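Local coordinates for protein alternansucrase (Leuconostoc mesenteroides, PDB 6HVG) that belongs to glycoside hydrolase family 70, enzymes built on a circularly permuted (β/α)8 barrel, and also carries choline-binding-type repeats and a bound calcium ion, at residues L597-N602 / D1114-G1119; F603-I606 / N610-A613; A1054-T1057 / Q1061-N1064; E1210-L1215 / I1234-K1239. All blocks are in the same frame, centred on the assembly; numbering follows the deposited sequence.

Interaction 1 (L597-N602 / D1114-G1119)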
loop_
_atom_site.group_PDB
_atom_site.type_symbol
_atom_site.label_atom_id
_atom_site.label_comp_id
_atom_site.label_asym_id
_atom_site.label_seq_id
_atom_site.Cartn_x
_atom_site.Cartn_y
_atom_site.Cartn_z
ATOM N N LEU A 597 -21.510 -14.954 12.019
ATOM C CA LEU A 597 -21.420 -14.339 13.348
ATOM C C LEU A 597 -22.040 -15.216 14.406
ATOM O O LEU A 597 -21.493 -15.352 15.484
ATOM C CB LEU A 597 -22.104 -12.986 13.362
ATOM C CG LEU A 597 -22.137 -12.252 14.691
ATOM C CD1 LEU A 597 -20.730 -11.972 15.209
ATOM C CD2 LEU A 597 -22.933 -10.971 14.523
ATOM N N HIS A 598 -23.183 -15.807 14.109
ATOM C CA HIS A 598 -23.814 -16.737 15.039
ATOM C C HIS A 598 -22.890 -17.906 15.254
ATOM O O HIS A 598 -22.670 -18.324 16.391
ATOM C CB HIS A 598 -25.140 -17.221 14.485
ATOM C CG HIS A 598 -25.850 -18.195 15.369
ATOM N ND1 HIS A 598 -26.705 -17.800 16.376
ATOM C CD2 HIS A 598 -25.877 -19.547 15.355
ATOM C CE1 HIS A 598 -27.212 -18.869 16.960
ATOM N NE2 HIS A 598 -26.729 -19.941 16.357
ATOM N N TYR A 599 -22.333 -18.422 14.163
ATOM C CA TYR A 599 -21.442 -19.579 14.212
ATOM C C TYR A 599 -20.249 -19.341 15.134
ATOM O O TYR A 599 -19.849 -20.245 15.870
ATOM C CB TYR A 599 -20.979 -19.931 12.809
ATOM C CG TYR A 599 -19.898 -20.973 12.695
ATOM C CD1 TYR A 599 -20.205 -22.313 12.668
ATOM C CD2 TYR A 599 -18.572 -20.611 12.553
ATOM C CE1 TYR A 599 -19.220 -23.271 12.496
ATOM C CE2 TYR A 599 -17.580 -21.556 12.377
ATOM C CZ TYR A 599 -17.911 -22.881 12.347
ATOM O OH TYR A 599 -16.934 -23.845 12.189
ATOM N N LEU A 600 -19.703 -18.131 15.121
ATOM C CA LEU A 600 -18.557 -17.817 15.979
ATOM C C LEU A 600 -18.977 -17.679 17.440
ATOM O O LEU A 600 -18.297 -18.192 18.327
ATOM C CB LEU A 600 -17.839 -16.548 15.502
ATOM C CG LEU A 600 -17.184 -16.650 14.120
ATOM C CD1 LEU A 600 -16.888 -15.283 13.551
ATOM C CD2 LEU A 600 -15.913 -17.496 14.136
ATOM N N MET A 601 -20.101 -17.005 17.688
ATOM C CA MET A 601 -20.592 -16.797 19.059
ATOM C C MET A 601 -21.185 -18.062 19.671
ATOM O O MET A 601 -21.401 -18.115 20.873
ATOM C CB MET A 601 -21.639 -15.687 19.105
ATOM C CG MET A 601 -21.163 -14.313 18.652
ATOM S SD MET A 601 -19.842 -13.633 19.665
ATOM C CE MET A 601 -18.467 -14.095 18.615
ATOM N N ASN A 602 -21.441 -19.072 18.846
ATOM C CA ASN A 602 -21.806 -20.401 19.334
ATOM C C ASN A 602 -20.837 -21.479 18.853
ATOM O O ASN A 602 -21.254 -22.617 18.627
ATOM C CB ASN A 602 -23.234 -20.722 18.878
ATOM C CG ASN A 602 -24.252 -19.794 19.494
ATOM O OD1 ASN A 602 -24.785 -20.065 20.578
ATOM N ND2 ASN A 602 -24.507 -18.678 18.825
ATOM N N ASP A 1114 -11.651 -20.594 3.516
ATOM C CA ASP A 1114 -12.867 -21.122 4.134
ATOM C C ASP A 1114 -13.135 -20.398 5.447
ATOM O O ASP A 1114 -12.353 -20.486 6.397
ATOM C CB ASP A 1114 -12.683 -22.611 4.389
ATOM C CG ASP A 1114 -13.980 -23.333 4.703
ATOM O OD1 ASP A 1114 -14.986 -22.674 5.046
ATOM O OD2 ASP A 1114 -14.004 -24.564 4.568
ATOM N N ARG A 1115 -14.238 -19.662 5.506
ATOM C CA ARG A 1115 -14.516 -18.837 6.692
ATOM C C ARG A 1115 -14.888 -19.677 7.916
ATOM O O ARG A 1115 -14.757 -19.205 9.048
ATOM C CB ARG A 1115 -15.639 -17.861 6.420
ATOM C CG ARG A 1115 -15.453 -17.065 5.150
ATOM C CD ARG A 1115 -16.317 -15.833 5.100
ATOM N NE ARG A 1115 -17.703 -16.176 5.262
ATOM C CZ ARG A 1115 -18.648 -15.282 5.487
ATOM N NH1 ARG A 1115 -18.355 -13.989 5.549
ATOM N NH2 ARG A 1115 -19.897 -15.692 5.640
ATOM N N TYR A 1116 -15.367 -20.902 7.702
ATOM C CA TYR A 1116 -15.858 -21.721 8.784
ATOM C C TYR A 1116 -14.876 -22.799 9.251
ATOM O O TYR A 1116 -15.145 -23.473 10.252
ATOM C CB TYR A 1116 -17.157 -22.380 8.371
ATOM C CG TYR A 1116 -18.311 -21.427 8.229
ATOM C CD1 TYR A 1116 -18.498 -20.715 7.063
ATOM C CD2 TYR A 1116 -19.245 -21.283 9.248
ATOM C CE1 TYR A 1116 -19.565 -19.852 6.914
ATOM C CE2 TYR A 1116 -20.323 -20.430 9.112
ATOM C CZ TYR A 1116 -20.475 -19.715 7.938
ATOM O OH TYR A 1116 -21.540 -18.857 7.813
ATOM N N ASP A 1117 -13.764 -22.985 8.538
ATOM C CA ASP A 1117 -12.731 -23.944 8.940
ATOM C C ASP A 1117 -11.776 -23.268 9.914
ATOM O O ASP A 1117 -10.917 -22.473 9.517
ATOM C CB ASP A 1117 -11.968 -24.434 7.717
ATOM C CG ASP A 1117 -11.023 -25.573 8.017
ATOM O OD1 ASP A 1117 -10.731 -25.817 9.187
ATOM O OD2 ASP A 1117 -10.539 -26.222 7.070
ATOM N N LEU A 1118 -11.915 -23.599 11.200
ATOM C CA LEU A 1118 -11.066 -23.039 12.258
ATOM C C LEU A 1118 -10.016 -24.050 12.790
ATOM O O LEU A 1118 -9.474 -23.887 13.887
ATOM C CB LEU A 1118 -11.949 -22.527 13.390
ATOM C CG LEU A 1118 -12.633 -21.167 13.105
ATOM C CD1 LEU A 1118 -13.875 -21.311 12.241
ATOM C CD2 LEU A 1118 -12.987 -20.436 14.391
ATOM N N GLY A 1119 -9.710 -25.061 11.982
ATOM C CA GLY A 1119 -8.671 -26.025 12.310
ATOM C C GLY A 1119 -9.135 -27.476 12.340
ATOM O O GLY A 1119 -8.507 -28.304 12.991
#
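Y599, near the end of helix 587-601, projects into the loop 1114-1119 and meets Y1116 in a T-shaped aromatic pair. The Y1116 ring presents its CD2 corner over the centre of the Y599 face, with ring centroids 4.7 Å apart and planes at 66°. Two torsions make this possible: Y599, whose CB is aimed at the loop, holds CG opposite its own backbone N and beside the carbonyl carbon (chi1 171°), while Y1116 keeps its ring beside its backbone N (chi1 -69°). Tyrosine suits position 599 because one side chain serves two needs: the ring packs, and Y599 OH donates a weak hydrogen bond to Y1116 O, 2.7 Å away. L1118 closes in at the rim of the Y599 ring, its CD1 lying in the ring plane 3.7 Å from CE2. The other branch, L1118 CD2, looks toward L600 CD2 at 4.2 Å. The Y1116 hydroxyl turns back to the same helix, bonding E592 and N595, and R1115 forms a salt bridge with E592. A buried, mainly apolar interface thus joins a barrel helix to a distant loop, and the weak bond from the Y599 hydroxyl gives it a polar link to the loop backbone.

Interaction 2 (F603-I606 / N610-A613)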
loop_
_atom_site.group_PDB
_atom_site.type_symbol
_atom_site.label_atom_id
_atom_site.label_comp_id
_atom_site.label_asym_id
_atom_site.label_seq_id
_atom_site.Cartn_x
_atom_site.Cartn_y
_atom_site.Cartn_z
ATOM N N PHE A 603 -19.567 -21.120 18.652
ATOM C CA PHE A 603 -18.632 -22.053 18.028
ATOM C C PHE A 603 -18.586 -23.348 18.785
ATOM O O PHE A 603 -18.738 -24.418 18.200
ATOM C CB PHE A 603 -17.235 -21.466 17.899
ATOM C CG PHE A 603 -16.258 -22.377 17.207
ATOM C CD1 PHE A 603 -16.442 -22.715 15.881
ATOM C CD2 PHE A 603 -15.149 -22.884 17.871
ATOM C CE1 PHE A 603 -15.542 -23.562 15.234
ATOM C CE2 PHE A 603 -14.250 -23.722 17.229
ATOM C CZ PHE A 603 -14.446 -24.065 15.909
ATOM N N GLY A 604 -18.421 -23.252 20.096
ATOM C CA GLY A 604 -18.334 -24.424 20.973
ATOM C C GLY A 604 -19.567 -25.315 21.006
ATOM O O GLY A 604 -19.450 -26.530 20.974
ATOM N N SER A 605 -20.749 -24.706 21.081
ATOM C CA SER A 605 -22.016 -25.439 21.089
ATOM C C SER A 605 -22.206 -26.265 19.816
ATOM O O SER A 605 -22.625 -27.421 19.875
ATOM C CB SER A 605 -23.195 -24.477 21.236
ATOM O OG SER A 605 -23.063 -23.653 22.382
ATOM N N ILE A 606 -21.884 -25.659 18.675
ATOM C CA ILE A 606 -22.109 -26.256 17.364
ATOM C C ILE A 606 -21.081 -27.323 17.018
ATOM O O ILE A 606 -21.436 -28.388 16.536
ATOM C CB ILE A 606 -22.091 -25.164 16.287
ATOM C CG1 ILE A 606 -23.303 -24.251 16.474
ATOM C CG2 ILE A 606 -22.091 -25.762 14.891
ATOM C CD1 ILE A 606 -23.145 -22.880 15.863
ATOM N N ASN A 610 -20.129 -28.091 23.505
ATOM C CA ASN A 610 -19.480 -27.564 24.690
ATOM C C ASN A 610 -19.896 -26.094 24.892
ATOM O O ASN A 610 -19.247 -25.178 24.386
ATOM C CB ASN A 610 -17.951 -27.699 24.575
ATOM C CG ASN A 610 -17.221 -27.239 25.839
ATOM O OD1 ASN A 610 -17.819 -26.651 26.730
ATOM N ND2 ASN A 610 -15.924 -27.447 25.881
ATOM N N ASP A 611 -20.957 -25.864 25.655
ATOM C CA ASP A 611 -21.470 -24.503 25.876
ATOM C C ASP A 611 -20.505 -23.552 26.602
ATOM O O ASP A 611 -20.812 -22.357 26.744
ATOM C CB ASP A 611 -22.806 -24.554 26.623
ATOM C CG ASP A 611 -23.954 -25.055 25.750
ATOM O OD1 ASP A 611 -23.730 -25.429 24.573
ATOM O OD2 ASP A 611 -25.093 -25.065 26.261
ATOM N N ASN A 612 -19.350 -24.064 27.036
ATOM C CA ASN A 612 -18.309 -23.213 27.600
ATOM C C ASN A 612 -17.136 -22.918 26.673
ATOM O O ASN A 612 -16.155 -22.301 27.076
ATOM C CB ASN A 612 -17.798 -23.827 28.896
ATOM C CG ASN A 612 -18.628 -23.417 30.089
ATOM O OD1 ASN A 612 -19.494 -24.176 30.546
ATOM N ND2 ASN A 612 -18.369 -22.201 30.610
ATOM N N ALA A 613 -17.240 -23.342 25.424
ATOM C CA ALA A 613 -16.184 -23.105 24.456
ATOM C C ALA A 613 -16.626 -22.112 23.373
ATOM O O ALA A 613 -16.250 -22.255 22.212
ATOM C CB ALA A 613 -15.753 -24.437 23.858
#
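N610 donates its backbone N-H to G604 O over 3.1 Å, a nearly straight bond (172°) although the donor sits above the carbonyl plane. Beside it S605 OG gives its proton to D611 OD1 at 2.9 Å, meeting the carboxylate from above its plane. Serine and aspartate are a natural choice here, since both are short and polar and this edge of the contact faces solvent. S605 OG lies beside its backbone N (chi1 -55°), within reach of both D611 and the amide of N614. The chain that returns to helix 603-608 is a type I beta turn, N610 to A613, closed by A613 N bonding N610 O at 2.9 Å. An Asx turn overlaps it: N610 OD1 accepts from N612 N at 3.0 Å, a role for which asparagine is well suited. In the (β/α)8 barrel this turn belongs to the link between the helix and strand 617-620. The two backbones come closest at G604 and A613, whose CA atoms are 4.3 Å apart. Glycine fits because it has no CB on the side where the carbonyls of N610 and A613 press in. The small methyl of A613 rests on G604 CA at 3.9 Å, and it also touches R1139 of helix 1135-1147. Farther out, the F603 ring packs on L1138 and R1139 of that helix, while H1146 takes up N612 O.

Interaction 3 (A1054-T1057 / Q1061-N1064)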
loop_
_atom_site.group_PDB
_atom_site.type_symbol
_atom_site.label_atom_id
_atom_site.label_comp_id
_atom_site.label_asym_id
_atom_site.label_seq_id
_atom_site.Cartn_x
_atom_site.Cartn_y
_atom_site.Cartn_z
ATOM N N ALA A 1054 6.324 -17.311 14.161
ATOM C CA ALA A 1054 6.683 -18.473 13.367
ATOM C C ALA A 1054 5.603 -19.557 13.449
ATOM O O ALA A 1054 4.758 -19.550 14.342
ATOM C CB ALA A 1054 8.006 -19.032 13.853
ATOM N N MET A 1055 5.616 -20.477 12.492
ATOM C CA MET A 1055 4.708 -21.617 12.526
ATOM C C MET A 1055 5.137 -22.491 13.698
ATOM O O MET A 1055 6.320 -22.560 13.991
ATOM C CB MET A 1055 4.774 -22.412 11.225
ATOM C CG MET A 1055 4.294 -21.648 9.999
ATOM S SD MET A 1055 2.526 -21.304 9.984
ATOM C CE MET A 1055 1.856 -22.977 9.851
ATOM N N PRO A 1056 4.179 -23.149 14.380
ATOM C CA PRO A 1056 4.539 -24.055 15.465
ATOM C C PRO A 1056 5.519 -25.150 15.037
ATOM O O PRO A 1056 5.288 -25.855 14.045
ATOM C CB PRO A 1056 3.199 -24.685 15.864
ATOM C CG PRO A 1056 2.163 -23.748 15.405
ATOM C CD PRO A 1056 2.720 -23.021 14.222
ATOM N N THR A 1057 6.608 -25.292 15.782
ATOM C CA THR A 1057 7.569 -26.360 15.524
ATOM C C THR A 1057 6.971 -27.705 15.929
ATOM O O THR A 1057 7.321 -28.730 15.359
ATOM C CB THR A 1057 8.921 -26.118 16.236
ATOM O OG1 THR A 1057 8.689 -25.873 17.617
ATOM C CG2 THR A 1057 9.652 -24.920 15.630
ATOM N N GLN A 1061 3.458 -26.563 21.131
ATOM C CA GLN A 1061 3.811 -25.129 21.199
ATOM C C GLN A 1061 2.885 -24.221 20.369
ATOM O O GLN A 1061 3.187 -23.045 20.146
ATOM C CB GLN A 1061 5.243 -24.918 20.726
ATOM C CG GLN A 1061 6.277 -25.784 21.418
ATOM C CD GLN A 1061 7.579 -25.850 20.642
ATOM O OE1 GLN A 1061 7.822 -26.804 19.895
ATOM N NE2 GLN A 1061 8.414 -24.827 20.798
ATOM N N SER A 1062 1.767 -24.770 19.900
ATOM C CA SER A 1062 0.789 -23.981 19.198
ATOM C C SER A 1062 0.144 -22.992 20.164
ATOM O O SER A 1062 -0.192 -23.339 21.297
ATOM C CB SER A 1062 -0.280 -24.876 18.610
ATOM O OG SER A 1062 0.312 -25.854 17.807
ATOM N N THR A 1063 -0.060 -21.777 19.671
ATOM C CA THR A 1063 -0.591 -20.673 20.446
ATOM C C THR A 1063 -1.722 -21.066 21.395
ATOM O O THR A 1063 -1.658 -20.787 22.578
ATOM C CB THR A 1063 -1.049 -19.547 19.490
ATOM O OG1 THR A 1063 0.099 -18.965 18.858
ATOM C CG2 THR A 1063 -1.794 -18.448 20.219
ATOM N N ASN A 1064 -2.753 -21.719 20.875
ATOM C CA ASN A 1064 -3.964 -21.993 21.655
ATOM C C ASN A 1064 -3.780 -23.073 22.736
ATOM O O ASN A 1064 -4.497 -23.083 23.746
ATOM C CB ASN A 1064 -5.125 -22.351 20.719
ATOM C CG ASN A 1064 -5.578 -21.176 19.863
ATOM O OD1 ASN A 1064 -5.220 -20.016 20.107
ATOM N ND2 ASN A 1064 -6.383 -21.474 18.847
#
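P1056 and S1062 bring their two chain segments together, with CA atoms 5.3 Å apart, as the loop after strand 1045-1047 bends back on itself to enter helix 1063-1075. This is a β-to-α connection of the (β/α)8 barrel. Residues 1054-1056 run extended, with polyproline-like backbone angles that P1056 favours by its fixed phi, and T1057 then changes to helical values. On the returning side S1062 is extended again (psi 139°) and takes the N-cap position ahead of the helix, where its side chain makes no capping bond. Instead S1062 OG turns back into the loop and bonds the carbonyl O of P1059, a task for which a short hydroxyl side chain is suited. The proline ring points at this serine: its CB and CG both lie 3.7 Å from S1062 OG, so one edge of the rigid apolar ring rests against a hydroxyl already bonded to P1059 O. At the exposed end of the contact T1057 OG1 donates to Q1061 OE1. Its chi1 of 53° places OG1 between the backbone N and the carbonyl carbon, on the side from which the glutamine comes. Q1061, extended beyond CG, is long enough to bring its amide to the threonine hydroxyl, and S1058 OG bonds the same OE1, giving that oxygen two hydroxyl partners. Q835 touches Q1061 from a neighbouring loop and also bonds T1057 N weakly. The threonine hydroxyl approaches Q1061 OE1 from above the amide plane, with T1057 OG1 and Q1061 OE1 2.6 Å apart.

Interaction 4 (E1210-L1215 / I1234-K1239)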
loop_
_atom_site.group_PDB
_atom_site.type_symbol
_atom_site.label_atom_id
_atom_site.label_comp_id
_atom_site.label_asym_id
_atom_site.label_seq_id
_atom_site.Cartn_x
_atom_site.Cartn_y
_atom_site.Cartn_z
ATOM N N GLU A 1210 -26.987 -22.208 7.573
ATOM C CA GLU A 1210 -27.687 -23.255 8.336
ATOM C C GLU A 1210 -28.421 -22.784 9.591
ATOM O O GLU A 1210 -29.386 -23.402 10.000
ATOM C CB GLU A 1210 -26.692 -24.361 8.730
ATOM C CG GLU A 1210 -26.195 -25.210 7.559
ATOM C CD GLU A 1210 -27.246 -26.149 7.003
ATOM O OE1 GLU A 1210 -27.808 -26.948 7.782
ATOM O OE2 GLU A 1210 -27.508 -26.072 5.790
ATOM N N PHE A 1211 -27.959 -21.699 10.199
ATOM C CA PHE A 1211 -28.485 -21.220 11.476
ATOM C C PHE A 1211 -29.559 -20.143 11.337
ATOM O O PHE A 1211 -30.182 -19.753 12.331
ATOM C CB PHE A 1211 -27.319 -20.729 12.366
ATOM C CG PHE A 1211 -26.166 -21.695 12.408
ATOM C CD1 PHE A 1211 -26.301 -22.926 13.035
ATOM C CD2 PHE A 1211 -24.970 -21.407 11.769
ATOM C CE1 PHE A 1211 -25.256 -23.837 13.041
ATOM C CE2 PHE A 1211 -23.920 -22.312 11.770
ATOM C CZ PHE A 1211 -24.061 -23.527 12.411
ATOM N N LEU A 1212 -29.787 -19.675 10.116
ATOM C CA LEU A 1212 -30.683 -18.546 9.869
ATOM C C LEU A 1212 -32.153 -18.855 10.110
ATOM O O LEU A 1212 -32.898 -18.012 10.613
ATOM C CB LEU A 1212 -30.531 -18.055 8.429
ATOM C CG LEU A 1212 -29.177 -17.442 8.053
ATOM C CD1 LEU A 1212 -29.066 -17.275 6.548
ATOM C CD2 LEU A 1212 -28.951 -16.108 8.740
ATOM N N ASP A 1213 -32.580 -20.049 9.725
ATOM C CA ASP A 1213 -33.974 -20.418 9.874
ATOM C C ASP A 1213 -34.364 -20.535 11.344
ATOM O O ASP A 1213 -35.422 -20.052 11.742
ATOM C CB ASP A 1213 -34.266 -21.724 9.111
ATOM C CG ASP A 1213 -34.140 -21.564 7.595
ATOM O OD1 ASP A 1213 -34.163 -20.417 7.103
ATOM O OD2 ASP A 1213 -34.041 -22.587 6.895
ATOM N N LYS A 1214 -33.527 -21.179 12.147
ATOM C CA LYS A 1214 -33.739 -21.211 13.600
ATOM C C LYS A 1214 -33.784 -19.797 14.188
ATOM O O LYS A 1214 -34.583 -19.517 15.075
ATOM C CB LYS A 1214 -32.625 -22.011 14.287
ATOM C CG LYS A 1214 -32.858 -22.303 15.766
ATOM C CD LYS A 1214 -33.889 -23.416 15.946
ATOM C CE LYS A 1214 -34.849 -23.171 17.109
ATOM N NZ LYS A 1214 -36.152 -23.868 16.931
ATOM N N LEU A 1215 -32.908 -18.921 13.692
ATOM C CA LEU A 1215 -32.839 -17.534 14.143
ATOM C C LEU A 1215 -34.055 -16.695 13.733
ATOM O O LEU A 1215 -34.476 -15.830 14.497
ATOM C CB LEU A 1215 -31.557 -16.861 13.649
ATOM C CG LEU A 1215 -30.254 -17.216 14.366
ATOM C CD1 LEU A 1215 -29.071 -16.621 13.626
ATOM C CD2 LEU A 1215 -30.222 -16.724 15.800
ATOM N N ILE A 1234 -32.332 -7.683 5.837
ATOM C CA ILE A 1234 -31.512 -8.811 5.418
ATOM C C ILE A 1234 -32.405 -9.922 4.879
ATOM O O ILE A 1234 -33.587 -10.053 5.264
ATOM C CB ILE A 1234 -30.606 -9.358 6.548
ATOM C CG1 ILE A 1234 -31.429 -9.917 7.706
ATOM C CG2 ILE A 1234 -29.658 -8.274 7.064
ATOM C CD1 ILE A 1234 -30.597 -10.719 8.685
ATOM N N ASP A 1235 -31.835 -10.709 3.974
ATOM C CA ASP A 1235 -32.587 -11.698 3.240
ATOM C C ASP A 1235 -31.991 -13.078 3.482
ATOM O O ASP A 1235 -30.980 -13.432 2.895
ATOM C CB ASP A 1235 -32.593 -11.323 1.745
ATOM C CG ASP A 1235 -33.414 -12.267 0.890
ATOM O OD1 ASP A 1235 -34.041 -13.210 1.438
ATOM O OD2 ASP A 1235 -33.409 -12.068 -0.351
ATOM N N ALA A 1236 -32.626 -13.842 4.362
ATOM C CA ALA A 1236 -32.260 -15.238 4.590
ATOM C C ALA A 1236 -33.011 -16.219 3.671
ATOM O O ALA A 1236 -32.891 -17.440 3.837
ATOM C CB ALA A 1236 -32.486 -15.604 6.057
ATOM N N SER A 1237 -33.778 -15.705 2.707
ATOM C CA SER A 1237 -34.530 -16.570 1.785
ATOM C C SER A 1237 -33.592 -17.316 0.812
ATOM O O SER A 1237 -33.984 -18.298 0.185
ATOM C CB SER A 1237 -35.579 -15.763 1.018
ATOM O OG SER A 1237 -34.993 -15.069 -0.071
ATOM N N THR A 1238 -32.353 -16.840 0.695
ATOM C CA THR A 1238 -31.322 -17.476 -0.121
ATOM C C THR A 1238 -30.079 -17.731 0.748
ATOM O O THR A 1238 -29.614 -16.839 1.463
ATOM C CB THR A 1238 -30.973 -16.552 -1.298
ATOM O OG1 THR A 1238 -32.193 -16.084 -1.903
ATOM C CG2 THR A 1238 -30.138 -17.258 -2.327
ATOM N N LYS A 1239 -29.553 -18.948 0.696
ATOM C CA LYS A 1239 -28.403 -19.331 1.514
ATOM C C LYS A 1239 -27.142 -19.397 0.650
ATOM O O LYS A 1239 -27.224 -19.797 -0.502
ATOM C CB LYS A 1239 -28.633 -20.694 2.180
ATOM C CG LYS A 1239 -29.387 -20.649 3.490
ATOM C CD LYS A 1239 -30.870 -20.873 3.315
ATOM C CE LYS A 1239 -31.606 -20.735 4.636
ATOM N NZ LYS A 1239 -33.002 -20.285 4.400
#
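K1239 and D1213 form a salt bridge, NZ to OD1 at 2.9 Å, that ties the loop 1234-1239 to helix 1212-1218. Next to it L1212 CD1 packs on A1236 CB at 3.8 Å, and L1212 CB lies almost as near. An Asx turn helps shape the loop: D1235 OD1 accepts the backbone N of S1237. Around this first shell the lysine is held at two points. The K1239 chain bends at chi2 (94°), folding the ammonium back over its own loop so that K1239 NZ also donates to A1236 O at 2.9 Å, nearly straight in line with the carbonyl. Lysine suits the place because a long, flexible chain ending in an ammonium with three protons can serve both acceptors. D1213 OD1 receives the ammonium on its syn side and has a second charged partner in R1216, which probably favours the ionised form. A leucine opposite an alanine lets the loop come close, the CA atoms of L1212 and A1236 being 6.4 Å apart, and both residues share F1223 of helix 1220-1224 as a further apolar neighbour. Farther along the loop I1234 reaches Q590 and L594 of barrel helix 587-601. At the solvent side E1210 makes a separate salt bridge with K1241. The Asx turn is reinforced by its serine: S1237 OG donates to the syn lone pair of D1235 OD1 at 2.6 Å.

In the fold
From the N terminus, helix 587-601 opens the long loop that interaction 1 closes more than 500 residues later. Interactions 2 and 3 both fall within that span, each shutting a short turn: the first between helix 603-608 and strand 617-620, the second before helix 1063-1075. Interaction 4 follows in series, and no two loops cross. Three of the contacts form one continuous patch: F603 packs on L1118, linking interactions 1 and 2, and F1211 of interaction 4 touches H598, Y599 and I606. Interaction 3 stands apart, its centre about 21 Å from that of interaction 1. Barrel strands 617-620 and 1151-1156, first and last along the chain, are neighbours, as closure of the barrel requires.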